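Side-chain contacts in Cap5O (Staphylococcus aureus, PDB 3OJO), which probably oxidises UDP-N-acetyl-mannosamine, using NAD as cofactor, in the biosynthesis of the capsular polysaccharide: residues Leu147-Ile151 with Gly152-Tyr156; Leu418-Tyr422 with Gly423-Asn427. All blocks are in the same frame, centred on the assembly; numbering follows the deposited sequence.

Contact 1 (Leu147-Ile151 with Gly152-Tyr156)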
ATOM      1  N   LEU B 147      28.768   8.847  29.961  1.00 67.71           N
ATOM      2  CA  LEU B 147      28.883   9.861  31.024  1.00 67.76           C
ATOM      3  C   LEU B 147      28.353   9.169  32.285  1.00 73.64           C
ATOM      4  O   LEU B 147      27.782   8.095  32.130  1.00 72.68           O
ATOM      5  CB  LEU B 147      27.983  11.061  30.688  1.00 67.66           C
ATOM      6  CG  LEU B 147      28.134  11.681  29.299  1.00 71.84           C
ATOM      7  CD1 LEU B 147      27.059  12.702  29.034  1.00 71.70           C
ATOM      8  CD2 LEU B 147      29.485  12.317  29.140  1.00 74.48           C
ATOM      9  N   GLY B 148      28.401   9.777  33.460  1.00 73.17           N
ATOM     10  CA  GLY B 148      27.888   9.111  34.660  1.00 73.94           C
ATOM     11  C   GLY B 148      26.376   8.989  34.724  1.00 78.43           C
ATOM     12  O   GLY B 148      25.769   9.478  35.684  1.00 79.09           O
ATOM     13  N   PHE B 149      25.751   8.335  33.712  1.00 73.51           N
ATOM     14  CA  PHE B 149      24.292   8.241  33.638  1.00 73.61           C
ATOM     15  C   PHE B 149      23.677   6.865  33.385  1.00 76.20           C
ATOM     16  O   PHE B 149      24.251   6.042  32.667  1.00 74.83           O
ATOM     17  CB  PHE B 149      23.726   9.278  32.650  1.00 75.90           C
ATOM     18  CG  PHE B 149      23.741  10.716  33.121  1.00 78.04           C
ATOM     19  CD1 PHE B 149      22.819  11.169  34.061  1.00 81.00           C
ATOM     20  CD2 PHE B 149      24.644  11.634  32.588  1.00 80.95           C
ATOM     21  CE1 PHE B 149      22.830  12.502  34.496  1.00 82.05           C
ATOM     22  CE2 PHE B 149      24.645  12.972  33.015  1.00 83.69           C
ATOM     23  CZ  PHE B 149      23.732  13.397  33.963  1.00 81.32           C
ATOM     24  N   THR B 150      22.477   6.649  33.980  1.00 72.79           N
ATOM     25  CA  THR B 150      21.644   5.446  33.894  1.00 72.92           C
ATOM     26  C   THR B 150      20.258   5.887  33.420  1.00 76.14           C
ATOM     27  O   THR B 150      19.592   6.682  34.097  1.00 75.26           O
ATOM     28  CB  THR B 150      21.678   4.664  35.228  1.00 81.84           C
ATOM     29  OG1 THR B 150      23.017   4.207  35.433  1.00 80.05           O
ATOM     30  CG2 THR B 150      20.730   3.465  35.249  1.00 80.09           C
ATOM     31  N   ILE B 151      19.854   5.396  32.239  1.00 72.10           N
ATOM     32  CA  ILE B 151      18.583   5.756  31.588  1.00 71.26           C
ATOM     33  C   ILE B 151      17.391   5.183  32.356  1.00 72.79           C
ATOM     34  O   ILE B 151      17.351   3.979  32.620  1.00 71.00           O
ATOM     35  CB  ILE B 151      18.595   5.432  30.058  1.00 73.96           C
ATOM     36  CG1 ILE B 151      19.614   6.311  29.293  1.00 74.17           C
ATOM     37  CG2 ILE B 151      17.207   5.606  29.418  1.00 73.87           C
ATOM     38  CD1 ILE B 151      20.816   5.936  29.208  1.00 79.54           C
ATOM     39  N   GLY B 152      16.464   6.063  32.734  1.00 70.00           N
ATOM     40  CA  GLY B 152      15.281   5.700  33.506  1.00 70.71           C
ATOM     41  C   GLY B 152      15.483   5.906  34.990  1.00 76.51           C
ATOM     42  O   GLY B 152      14.526   5.812  35.769  1.00 76.36           O
ATOM     43  N   GLU B 153      16.736   6.215  35.383  1.00 73.83           N
ATOM     44  CA  GLU B 153      17.141   6.450  36.766  1.00 73.68           C
ATOM     45  C   GLU B 153      17.648   7.876  36.937  1.00 76.38           C
ATOM     46  O   GLU B 153      17.009   8.669  37.637  1.00 76.04           O
ATOM     47  CB  GLU B 153      18.201   5.412  37.200  1.00 75.12           C
ATOM     48  CG  GLU B 153      18.010   4.913  38.620  1.00 86.39           C
ATOM     49  CD  GLU B 153      18.598   3.546  38.904  1.00101.86           C
ATOM     50  OE1 GLU B 153      18.023   2.543  38.419  1.00 75.49           O
ATOM     51  OE2 GLU B 153      19.533   3.468  39.732  1.00 97.57           O
ATOM     52  N   ASP B 154      18.783   8.205  36.277  1.00 72.06           N
ATOM     53  CA  ASP B 154      19.446   9.513  36.327  1.00 71.54           C
ATOM     54  C   ASP B 154      18.900  10.515  35.287  1.00 75.21           C
ATOM     55  O   ASP B 154      18.746  11.692  35.605  1.00 75.14           O
ATOM     56  CB  ASP B 154      20.965   9.356  36.157  1.00 73.14           C
ATOM     57  CG  ASP B 154      21.639   8.366  37.081  1.00 83.63           C
ATOM     58  OD1 ASP B 154      21.365   8.407  38.292  1.00 85.96           O
ATOM     59  OD2 ASP B 154      22.494   7.605  36.605  1.00 89.14           O
ATOM     60  N   ILE B 155      18.655  10.058  34.039  1.00 70.43           N
ATOM     61  CA  ILE B 155      18.108  10.875  32.940  1.00 68.88           C
ATOM     62  C   ILE B 155      17.030  10.141  32.153  1.00 70.12           C
ATOM     63  O   ILE B 155      17.066   8.912  32.037  1.00 68.86           O
ATOM     64  CB  ILE B 155      19.160  11.504  31.996  1.00 71.61           C
ATOM     65  CG1 ILE B 155      20.125  10.477  31.415  1.00 71.40           C
ATOM     66  CG2 ILE B 155      19.839  12.719  32.583  1.00 72.85           C
ATOM     67  CD1 ILE B 155      19.659  10.011  30.070  1.00 81.06           C
ATOM     68  N   TYR B 156      16.125  10.905  31.545  1.00 65.78           N
ATOM     69  CA  TYR B 156      15.028  10.323  30.794  1.00 65.36           C
ATOM     70  C   TYR B 156      15.119  10.595  29.310  1.00 63.25           C
ATOM     71  O   TYR B 156      15.293  11.746  28.904  1.00 62.45           O
ATOM     72  CB  TYR B 156      13.676  10.709  31.407  1.00 68.53           C
ATOM     73  CG  TYR B 156      13.645  10.456  32.898  1.00 73.31           C
ATOM     74  CD1 TYR B 156      13.578   9.157  33.404  1.00 76.25           C
ATOM     75  CD2 TYR B 156      13.771  11.503  33.806  1.00 75.04           C
ATOM     76  CE1 TYR B 156      13.612   8.911  34.776  1.00 79.01           C
ATOM     77  CE2 TYR B 156      13.800  11.270  35.182  1.00 76.67           C
ATOM     78  CZ  TYR B 156      13.724   9.972  35.663  1.00 87.79           C
ATOM     79  OH  TYR B 156      13.758   9.732  37.018  1.00 91.59           O
TER
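I151 and I155 meet across a tight reversal of the chain, with CG1 of I151 3.8 Å from CD1 of I155 and the two side chains at a slant to one another. Their backbones form a single bridge, to which CA of I151 adds a CH...O contact with O of I155. I155 holds CG1 between its backbone N and carbonyl carbon (chi1 54°), which leaves CG2 anti to the carbonyl carbon, where it meets CE1 of F149 at 3.6 Å. CG1 lies against F149 as well, and only the end of this longer branch, CD1, reaches I151. A branched residue suits this place between two apolar neighbours; I144 of helix 135-145 packs against both I155 and F149.

The backbone of T150 carries the polar contacts. Its carbonyl O accepts two bonds: from N of D154 at 2.8 Å, in the carbonyl plane, and from N of E153 at 3.2 Å, donated from above that plane. In return, OD2 of D154 accepts a weak bond from N of T150 (2.8 Å, bent to 124° at the hydrogen); aspartate is short enough to bring its carboxylate back to this N-H. Beta-branched threonine suits the extended backbone here: its CG2 lies alongside CB of E153, and its CB is near OD2 of D154. CB of D154 sits at the edge of the F149 ring, 3.3 Å from CD1, with ring and carboxylate planes 64° apart. K121 makes a cation-pi contact with that ring.

At the bend, G152 has a positive phi, at which a CB would press on the preceding carbonyl O. T150-E153 is a type II beta turn with glycine in its third position, part of the loop from helix 135-145 to strand 156-159 in the Rossmann-type NAD-binding domain.

Contact 2 (Leu418-Tyr422 with Gly423-Asn427)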
ATOM      1  N   LEU B 418      -6.453  22.989 -24.251  1.00 71.61           N
ATOM      2  CA  LEU B 418      -6.416  21.524 -24.271  1.00 69.83           C
ATOM      3  C   LEU B 418      -5.819  21.031 -22.942  1.00 70.10           C
ATOM      4  O   LEU B 418      -4.627  21.233 -22.688  1.00 68.65           O
ATOM      5  CB  LEU B 418      -5.582  21.005 -25.448  1.00 69.78           C
ATOM      6  CG  LEU B 418      -6.203  21.100 -26.835  1.00 74.23           C
ATOM      7  CD1 LEU B 418      -5.130  21.048 -27.894  1.00 74.59           C
ATOM      8  CD2 LEU B 418      -7.195  19.981 -27.070  1.00 75.72           C
ATOM      9  N   TYR B 419      -6.661  20.432 -22.081  1.00 64.96           N
ATOM     10  CA  TYR B 419      -6.245  19.942 -20.765  1.00 64.12           C
ATOM     11  C   TYR B 419      -5.962  18.437 -20.706  1.00 67.07           C
ATOM     12  O   TYR B 419      -6.838  17.616 -20.993  1.00 66.96           O
ATOM     13  CB  TYR B 419      -7.242  20.354 -19.665  1.00 64.54           C
ATOM     14  CG  TYR B 419      -6.886  19.805 -18.300  1.00 64.92           C
ATOM     15  CD1 TYR B 419      -7.466  18.632 -17.828  1.00 66.37           C
ATOM     16  CD2 TYR B 419      -5.965  20.455 -17.482  1.00 65.04           C
ATOM     17  CE1 TYR B 419      -7.116  18.102 -16.589  1.00 65.82           C
ATOM     18  CE2 TYR B 419      -5.617  19.940 -16.236  1.00 65.60           C
ATOM     19  CZ  TYR B 419      -6.193  18.761 -15.796  1.00 70.26           C
ATOM     20  OH  TYR B 419      -5.877  18.256 -14.564  1.00 69.17           O
ATOM     21  N   TYR B 420      -4.770  18.088 -20.214  1.00 61.44           N
ATOM     22  CA  TYR B 420      -4.352  16.706 -20.046  1.00 59.71           C
ATOM     23  C   TYR B 420      -3.951  16.376 -18.609  1.00 59.18           C
ATOM     24  O   TYR B 420      -3.459  17.228 -17.865  1.00 56.97           O
ATOM     25  CB  TYR B 420      -3.253  16.313 -21.044  1.00 61.07           C
ATOM     26  CG  TYR B 420      -3.637  16.498 -22.497  1.00 63.90           C
ATOM     27  CD1 TYR B 420      -3.467  17.726 -23.133  1.00 66.81           C
ATOM     28  CD2 TYR B 420      -4.106  15.430 -23.257  1.00 64.14           C
ATOM     29  CE1 TYR B 420      -3.797  17.897 -24.477  1.00 67.66           C
ATOM     30  CE2 TYR B 420      -4.424  15.585 -24.607  1.00 64.64           C
ATOM     31  CZ  TYR B 420      -4.274  16.824 -25.210  1.00 72.66           C
ATOM     32  OH  TYR B 420      -4.598  17.004 -26.531  1.00 73.42           O
ATOM     33  N   ASN B 421      -4.192  15.112 -18.245  1.00 54.12           N
ATOM     34  CA  ASN B 421      -3.969  14.430 -16.967  1.00 51.61           C
ATOM     35  C   ASN B 421      -2.918  13.358 -17.216  1.00 52.64           C
ATOM     36  O   ASN B 421      -2.404  13.236 -18.321  1.00 52.61           O
ATOM     37  CB  ASN B 421      -5.267  13.650 -16.657  1.00 46.33           C
ATOM     38  CG  ASN B 421      -6.227  14.285 -15.716  1.00 67.21           C
ATOM     39  OD1 ASN B 421      -5.868  15.129 -14.898  1.00 60.98           O
ATOM     40  ND2 ASN B 421      -7.463  13.804 -15.750  1.00 63.64           N
ATOM     41  N   TYR B 422      -2.721  12.482 -16.230  1.00 46.22           N
ATOM     42  CA  TYR B 422      -1.939  11.268 -16.381  1.00 43.86           C
ATOM     43  C   TYR B 422      -2.912  10.237 -16.972  1.00 47.14           C
ATOM     44  O   TYR B 422      -2.503   9.265 -17.602  1.00 47.48           O
ATOM     45  CB  TYR B 422      -1.442  10.799 -15.018  1.00 43.46           C
ATOM     46  CG  TYR B 422      -0.033  11.217 -14.675  1.00 43.14           C
ATOM     47  CD1 TYR B 422       0.987  11.140 -15.617  1.00 44.89           C
ATOM     48  CD2 TYR B 422       0.318  11.532 -13.371  1.00 43.11           C
ATOM     49  CE1 TYR B 422       2.301  11.451 -15.288  1.00 45.42           C
ATOM     50  CE2 TYR B 422       1.628  11.843 -13.030  1.00 43.53           C
ATOM     51  CZ  TYR B 422       2.618  11.796 -13.989  1.00 48.61           C
ATOM     52  OH  TYR B 422       3.911  12.113 -13.655  1.00 47.37           O
ATOM     53  N   GLY B 423      -4.200  10.480 -16.760  1.00 44.26           N
ATOM     54  CA  GLY B 423      -5.285   9.666 -17.262  1.00 45.04           C
ATOM     55  C   GLY B 423      -5.495   9.740 -18.757  1.00 52.34           C
ATOM     56  O   GLY B 423      -5.954   8.771 -19.337  1.00 53.93           O
ATOM     57  N   ASN B 424      -5.179  10.857 -19.414  1.00 50.89           N
ATOM     58  CA  ASN B 424      -5.446  10.964 -20.863  1.00 50.61           C
ATOM     59  C   ASN B 424      -4.312  11.510 -21.714  1.00 54.81           C
ATOM     60  O   ASN B 424      -4.543  11.803 -22.887  1.00 55.27           O
ATOM     61  CB  ASN B 424      -6.706  11.799 -21.098  1.00 48.57           C
ATOM     62  CG  ASN B 424      -6.616  13.203 -20.540  1.00 71.77           C
ATOM     63  OD1 ASN B 424      -7.531  13.687 -19.888  1.00 68.59           O
ATOM     64  ND2 ASN B 424      -5.495  13.862 -20.727  1.00 62.67           N
ATOM     65  N   ILE B 425      -3.110  11.674 -21.138  1.00 50.71           N
ATOM     66  CA  ILE B 425      -1.968  12.211 -21.882  1.00 50.68           C
ATOM     67  C   ILE B 425      -1.630  11.439 -23.189  1.00 54.98           C
ATOM     68  O   ILE B 425      -1.221  12.062 -24.174  1.00 55.16           O
ATOM     69  CB  ILE B 425      -0.753  12.589 -20.977  1.00 53.07           C
ATOM     70  CG1 ILE B 425       0.333  13.410 -21.714  1.00 53.24           C
ATOM     71  CG2 ILE B 425      -0.173  11.387 -20.237  1.00 53.41           C
ATOM     72  CD1 ILE B 425      -0.096  14.804 -22.190  1.00 58.03           C
ATOM     73  N   PHE B 426      -1.899  10.120 -23.216  1.00 50.76           N
ATOM     74  CA  PHE B 426      -1.676   9.235 -24.374  1.00 51.23           C
ATOM     75  C   PHE B 426      -2.479   9.659 -25.638  1.00 58.30           C
ATOM     76  O   PHE B 426      -2.108   9.268 -26.744  1.00 57.45           O
ATOM     77  CB  PHE B 426      -1.974   7.763 -24.007  1.00 52.20           C
ATOM     78  CG  PHE B 426      -3.377   7.525 -23.497  1.00 52.43           C
ATOM     79  CD1 PHE B 426      -4.433   7.322 -24.378  1.00 54.06           C
ATOM     80  CD2 PHE B 426      -3.643   7.512 -22.132  1.00 52.91           C
ATOM     81  CE1 PHE B 426      -5.729   7.123 -23.904  1.00 54.49           C
ATOM     82  CE2 PHE B 426      -4.932   7.296 -21.663  1.00 54.71           C
ATOM     83  CZ  PHE B 426      -5.969   7.115 -22.550  1.00 52.97           C
ATOM     84  N   ASN B 427      -3.578  10.443 -25.453  1.00 57.45           N
ATOM     85  CA  ASN B 427      -4.442  10.971 -26.521  1.00 57.65           C
ATOM     86  C   ASN B 427      -3.703  12.025 -27.333  1.00 65.47           C
ATOM     87  O   ASN B 427      -3.920  12.128 -28.540  1.00 66.63           O
ATOM     88  CB  ASN B 427      -5.712  11.585 -25.941  1.00 51.38           C
ATOM     89  CG  ASN B 427      -6.733  10.589 -25.475  1.00 70.25           C
ATOM     90  OD1 ASN B 427      -6.702   9.404 -25.826  1.00 58.51           O
ATOM     91  ND2 ASN B 427      -7.706  11.071 -24.704  1.00 67.32           N
TER
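Y420 and I425 make the apolar part of this contact: CD1 of I425 rests 3.7 Å from CB of Y420, and the two side chains cross at about a right angle. I425 carries CG1 anti to its backbone N (chi1 -168°), and with chi2 near 65° CD1 comes to lie against the tyrosine CB. CB of I425 meanwhile lies 3.2 Å from the carbonyl O of N421. F404, N237 and T305 also touch I425, so a compact aliphatic side chain suits this buried corner.

Flat groups meet next. The amide of N424 stands beside the Y420 ring with the two planes 76° apart, while the backbone O of N424 lies in the ring plane, 3.7 Å from CD2 of Y420. Further out, F428 packs edge-to-face with Y420.

Among polar contacts, N of I425 gives a weak bond to O of N421 (3.3 Å), and N of N427 bonds O of N424 at 3.1 Å, so the chain coils as it leaves the strand. The hydroxyls of Y419 and Y422 bond outside the turn: that of Y419 to D405, and that of Y422, whose ring packs on M298, Y301 and V302 of helix 286-312, to the carbonyl O of G262.

Residues N421-N427 thus form the turn after strand 418-420, at the edge of the five-stranded parallel sheet (order 2-1-3-4-5) of the C-terminal alpha/beta domain.

How the contacts relate
From the N terminus, contact 1 comes first, closing the short loop between helix 135-145 and strand 156-159 of the NAD-binding domain. The chain then runs through the last two strands of that sheet, 178-182 and 203-207, and the long helices 208-238 and 286-312, and lays down the parallel C-terminal sheet before contact 2 turns it away from strand 418-420. The two are in series and neither nest nor cross. The centres of contact 1 and contact 2 are 60 Å apart, and they lie on opposite sides of the chain's centre. Contact 1 stays local to its sheet and helices, whereas contact 2 lies where the edge of the C-terminal sheet meets helices 208-238 and 286-312, through Y422 and I425.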